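Local coordinates for esterase E25 (Uncultured bacterium, PDB 4Q05), which probably hydrolyses carboxylic esters as a dimeric member of the bacterial hormone-sensitive lipase family, at residues D88-S99 against L143-I154. Residues are numbered along the deposited sequence; the frame is centred on the assembly and turned at random.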
loop_
_atom_site.group_PDB
_atom_site.type_symbol
_atom_site.label_atom_id
_atom_site.label_comp_id
_atom_site.label_asym_id
_atom_site.label_seq_id
_atom_site.Cartn_x
_atom_site.Cartn_y
_atom_site.Cartn_z
ATOM N N ASP A 88 -0.375 -27.476 -10.234
ATOM C CA ASP A 88 -1.327 -27.760 -9.156
ATOM C C ASP A 88 -0.825 -28.865 -8.234
ATOM O O ASP A 88 -1.460 -29.197 -7.233
ATOM C CB ASP A 88 -2.681 -28.197 -9.721
ATOM C CG ASP A 88 -3.509 -27.040 -10.243
ATOM O OD1 ASP A 88 -3.164 -25.871 -9.958
ATOM O OD2 ASP A 88 -4.523 -27.314 -10.919
ATOM N N GLU A 89 0.314 -29.442 -8.586
ATOM C CA GLU A 89 0.825 -30.597 -7.862
ATOM C C GLU A 89 0.968 -30.281 -6.378
ATOM O O GLU A 89 1.540 -29.256 -6.010
ATOM C CB GLU A 89 2.170 -31.004 -8.451
ATOM C CG GLU A 89 2.604 -32.416 -8.153
ATOM C CD GLU A 89 3.699 -32.868 -9.101
ATOM O OE1 GLU A 89 3.373 -33.186 -10.268
ATOM O OE2 GLU A 89 4.881 -32.882 -8.688
ATOM N N GLY A 90 0.428 -31.151 -5.532
ATOM C CA GLY A 90 0.605 -31.026 -4.095
ATOM C C GLY A 90 -0.364 -30.085 -3.401
ATOM O O GLY A 90 -0.390 -30.004 -2.173
ATOM N N LYS A 91 -1.164 -29.364 -4.180
ATOM C CA LYS A 91 -2.080 -28.386 -3.609
ATOM C C LYS A 91 -3.155 -29.072 -2.784
ATOM O O LYS A 91 -3.480 -28.627 -1.684
ATOM C CB LYS A 91 -2.729 -27.554 -4.708
ATOM C CG LYS A 91 -1.757 -26.715 -5.509
ATOM C CD LYS A 91 -1.501 -25.400 -4.837
ATOM C CE LYS A 91 -0.813 -24.447 -5.794
ATOM N NZ LYS A 91 0.402 -25.068 -6.385
ATOM N N VAL A 92 -3.715 -30.154 -3.311
ATOM C CA VAL A 92 -4.755 -30.857 -2.577
ATOM C C VAL A 92 -4.191 -31.360 -1.254
ATOM O O VAL A 92 -4.810 -31.192 -0.201
ATOM C CB VAL A 92 -5.354 -32.019 -3.378
ATOM C CG1 VAL A 92 -6.312 -32.816 -2.506
ATOM C CG2 VAL A 92 -6.068 -31.492 -4.633
ATOM N N ASP A 93 -2.999 -31.950 -1.308
ATOM C CA ASP A 93 -2.341 -32.452 -0.103
ATOM C C ASP A 93 -2.154 -31.356 0.934
ATOM O O ASP A 93 -2.471 -31.550 2.106
ATOM C CB ASP A 93 -1.002 -33.110 -0.446
ATOM C CG ASP A 93 -1.174 -34.394 -1.231
ATOM O OD1 ASP A 93 -2.227 -35.052 -1.065
ATOM O OD2 ASP A 93 -0.259 -34.742 -2.012
ATOM N N MET A 94 -1.656 -30.196 0.511
ATOM C CA MET A 94 -1.501 -29.084 1.442
ATOM C C MET A 94 -2.850 -28.708 2.052
ATOM O O MET A 94 -2.961 -28.475 3.260
ATOM C CB MET A 94 -0.876 -27.867 0.756
ATOM C CG MET A 94 0.539 -28.115 0.233
ATOM S SD MET A 94 1.202 -26.780 -0.790
ATOM C CE MET A 94 2.625 -27.596 -1.520
ATOM N N ALA A 95 -3.875 -28.646 1.208
ATOM C CA ALA A 95 -5.204 -28.229 1.652
ATOM C C ALA A 95 -5.715 -29.141 2.755
ATOM O O ALA A 95 -6.132 -28.680 3.816
ATOM C CB ALA A 95 -6.171 -28.223 0.482
ATOM N N ARG A 96 -5.670 -30.442 2.499
ATOM C CA ARG A 96 -6.131 -31.418 3.475
ATOM C C ARG A 96 -5.306 -31.363 4.754
ATOM O O ARG A 96 -5.840 -31.499 5.854
ATOM C CB ARG A 96 -6.076 -32.814 2.875
ATOM C CG ARG A 96 -6.925 -32.938 1.634
ATOM C CD ARG A 96 -7.089 -34.379 1.202
ATOM N NE ARG A 96 -8.158 -34.512 0.218
ATOM C CZ ARG A 96 -8.326 -35.577 -0.558
ATOM N NH1 ARG A 96 -7.488 -36.603 -0.468
ATOM N NH2 ARG A 96 -9.329 -35.611 -1.429
ATOM N N GLU A 97 -4.004 -31.153 4.612
ATOM C CA GLU A 97 -3.138 -31.095 5.778
ATOM C C GLU A 97 -3.510 -29.921 6.671
ATOM O O GLU A 97 -3.648 -30.080 7.884
ATOM C CB GLU A 97 -1.668 -31.009 5.367
ATOM C CG GLU A 97 -0.695 -31.045 6.547
ATOM C CD GLU A 97 -0.764 -32.345 7.350
ATOM O OE1 GLU A 97 -1.347 -33.339 6.854
ATOM O OE2 GLU A 97 -0.229 -32.366 8.482
ATOM N N ILE A 98 -3.671 -28.739 6.081
ATOM C CA ILE A 98 -4.082 -27.585 6.865
ATOM C C ILE A 98 -5.437 -27.863 7.501
ATOM O O ILE A 98 -5.663 -27.530 8.668
ATOM C CB ILE A 98 -4.214 -26.315 6.018
ATOM C CG1 ILE A 98 -2.970 -26.095 5.157
ATOM C CG2 ILE A 98 -4.444 -25.124 6.916
ATOM C CD1 ILE A 98 -1.864 -25.364 5.860
ATOM N N SER A 99 -6.336 -28.467 6.723
ATOM C CA SER A 99 -7.693 -28.756 7.185
ATOM C C SER A 99 -7.665 -29.645 8.418
ATOM O O SER A 99 -8.313 -29.350 9.419
ATOM C CB SER A 99 -8.512 -29.456 6.093
ATOM O OG SER A 99 -8.710 -28.600 4.993
ATOM N N LEU A 143 -5.542 -22.376 -12.881
ATOM C CA LEU A 143 -4.955 -23.137 -11.789
ATOM C C LEU A 143 -5.920 -23.311 -10.625
ATOM O O LEU A 143 -6.928 -22.619 -10.528
ATOM C CB LEU A 143 -3.669 -22.465 -11.299
ATOM C CG LEU A 143 -2.569 -22.314 -12.357
ATOM C CD1 LEU A 143 -1.350 -21.569 -11.805
ATOM C CD2 LEU A 143 -2.167 -23.682 -12.943
ATOM N N ASN A 144 -5.591 -24.248 -9.746
ATOM C CA ASN A 144 -6.319 -24.473 -8.503
ATOM C C ASN A 144 -7.757 -24.937 -8.662
ATOM O O ASN A 144 -8.611 -24.600 -7.851
ATOM C CB ASN A 144 -6.252 -23.233 -7.608
ATOM C CG ASN A 144 -4.816 -22.826 -7.287
ATOM O OD1 ASN A 144 -3.964 -23.668 -7.011
ATOM N ND2 ASN A 144 -4.548 -21.540 -7.343
ATOM N N GLY A 145 -8.013 -25.722 -9.702
ATOM C CA GLY A 145 -9.305 -26.349 -9.880
ATOM C C GLY A 145 -9.514 -27.386 -8.793
ATOM O O GLY A 145 -8.555 -27.867 -8.177
ATOM N N GLY A 146 -10.769 -27.721 -8.536
ATOM C CA GLY A 146 -11.066 -28.747 -7.560
ATOM C C GLY A 146 -10.615 -28.377 -6.164
ATOM O O GLY A 146 -10.588 -27.200 -5.775
ATOM N N GLU A 147 -10.255 -29.397 -5.400
ATOM C CA GLU A 147 -9.985 -29.214 -3.993
ATOM C C GLU A 147 -8.713 -28.396 -3.796
ATOM O O GLU A 147 -8.498 -27.808 -2.739
ATOM C CB GLU A 147 -9.881 -30.576 -3.309
ATOM C CG GLU A 147 -9.995 -30.506 -1.809
ATOM C CD GLU A 147 -9.970 -31.876 -1.170
ATOM O OE1 GLU A 147 -9.786 -31.949 0.062
ATOM O OE2 GLU A 147 -10.133 -32.871 -1.907
ATOM N N ALA A 148 -7.890 -28.324 -4.840
ATOM C CA ALA A 148 -6.661 -27.545 -4.767
ATOM C C ALA A 148 -6.971 -26.087 -4.455
ATOM O O ALA A 148 -6.167 -25.391 -3.845
ATOM C CB ALA A 148 -5.881 -27.662 -6.069
ATOM N N GLY A 149 -8.154 -25.634 -4.861
ATOM C CA GLY A 149 -8.542 -24.248 -4.683
ATOM C C GLY A 149 -9.014 -23.892 -3.290
ATOM O O GLY A 149 -9.294 -22.724 -3.011
ATOM N N THR A 150 -9.089 -24.880 -2.403
ATOM C CA THR A 150 -9.621 -24.638 -1.063
ATOM C C THR A 150 -8.610 -24.090 -0.051
ATOM O O THR A 150 -8.996 -23.677 1.042
ATOM C CB THR A 150 -10.276 -25.897 -0.463
ATOM O OG1 THR A 150 -9.310 -26.957 -0.402
ATOM C CG2 THR A 150 -11.480 -26.336 -1.305
ATOM N N ILE A 151 -7.328 -24.073 -0.397
ATOM C CA ILE A 151 -6.331 -23.592 0.568
ATOM C C ILE A 151 -6.667 -22.211 1.125
ATOM O O ILE A 151 -6.803 -22.033 2.334
ATOM C CB ILE A 151 -4.908 -23.603 -0.010
ATOM C CG1 ILE A 151 -4.516 -25.031 -0.381
ATOM C CG2 ILE A 151 -3.908 -23.032 1.005
ATOM C CD1 ILE A 151 -3.193 -25.133 -1.116
ATOM N N GLU A 152 -6.838 -21.227 0.255
ATOM C CA GLU A 152 -7.113 -19.885 0.756
ATOM C C GLU A 152 -8.453 -19.813 1.503
ATOM O O GLU A 152 -8.602 -19.038 2.451
ATOM C CB GLU A 152 -7.063 -18.852 -0.368
ATOM C CG GLU A 152 -7.345 -17.433 0.095
ATOM C CD GLU A 152 -7.320 -16.427 -1.049
ATOM O OE1 GLU A 152 -7.756 -16.765 -2.175
ATOM O OE2 GLU A 152 -6.868 -15.292 -0.816
ATOM N N ALA A 153 -9.423 -20.611 1.061
ATOM C CA ALA A 153 -10.728 -20.676 1.709
ATOM C C ALA A 153 -10.584 -21.192 3.129
ATOM O O ALA A 153 -11.257 -20.737 4.048
ATOM C CB ALA A 153 -11.652 -21.600 0.930
ATOM N N ILE A 154 -9.724 -22.182 3.293
ATOM C CA ILE A 154 -9.461 -22.741 4.614
ATOM C C ILE A 154 -8.844 -21.669 5.521
ATOM O O ILE A 154 -9.225 -21.530 6.689
ATOM C CB ILE A 154 -8.534 -23.951 4.498
ATOM C CG1 ILE A 154 -9.263 -25.098 3.784
ATOM C CG2 ILE A 154 -8.023 -24.390 5.874
ATOM C CD1 ILE A 154 -8.318 -26.165 3.248
HETATM O O HOH W 1 -6.600 -26.160 -12.278
#
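Ala95 O takes two hydrogen bonds, from Ser99 N and from Ser99 OG, the latter coming from above the carbonyl plane, and Ile154 CD1 packs against the same oxygen at 3.4 Å. In this alpha/beta-hydrolase fold the contact lays helix 91-102 against the 3-10 turn 147-149 and the start of helix 151-160. Ile154, also packed on Val106 and Val119 of the sheet, meets Ile98 methyl to methyl, CG2 to CG2, at 3.8 Å.

Along the rest of the interface the packing is mostly apolar. Small residues let the backbones close in: Ala148 CB touches Lys91 CB at a tight 3.4 Å, and Ala95 CB rests against both Thr150 OG1 and Ile151 CG1. Lys91 lends only its aliphatic part, for its chain, bent at chi2 and again at chi4, returns NZ to Leu87 O.

Arg96 meets Glu147 side-on: NE reaches OE1 at 3.0 Å, in the guanidinium plane, and NH2 reaches OE2 at 2.9 Å, with the two planes 49° apart. With CG anti to its backbone N (chi1 -164°), the extended Glu147 chain brings both oxygens to Arg96, whose NE and NH2 match them in charge and spacing. Val92 CG1 lies above the guanidinium plane, near its rim.

At the other end, Asn144, whose ND2 bonds to Gly138 O, lies near the probable nucleophile elbow at Ser206. A short acid suits Asp88: OD1 takes Asn144 N directly at 2.9 Å, nearly straight (168°) and on the syn side, while OD2 accepts at 2.7 Å from a water that in turn accepts from Gly145 N.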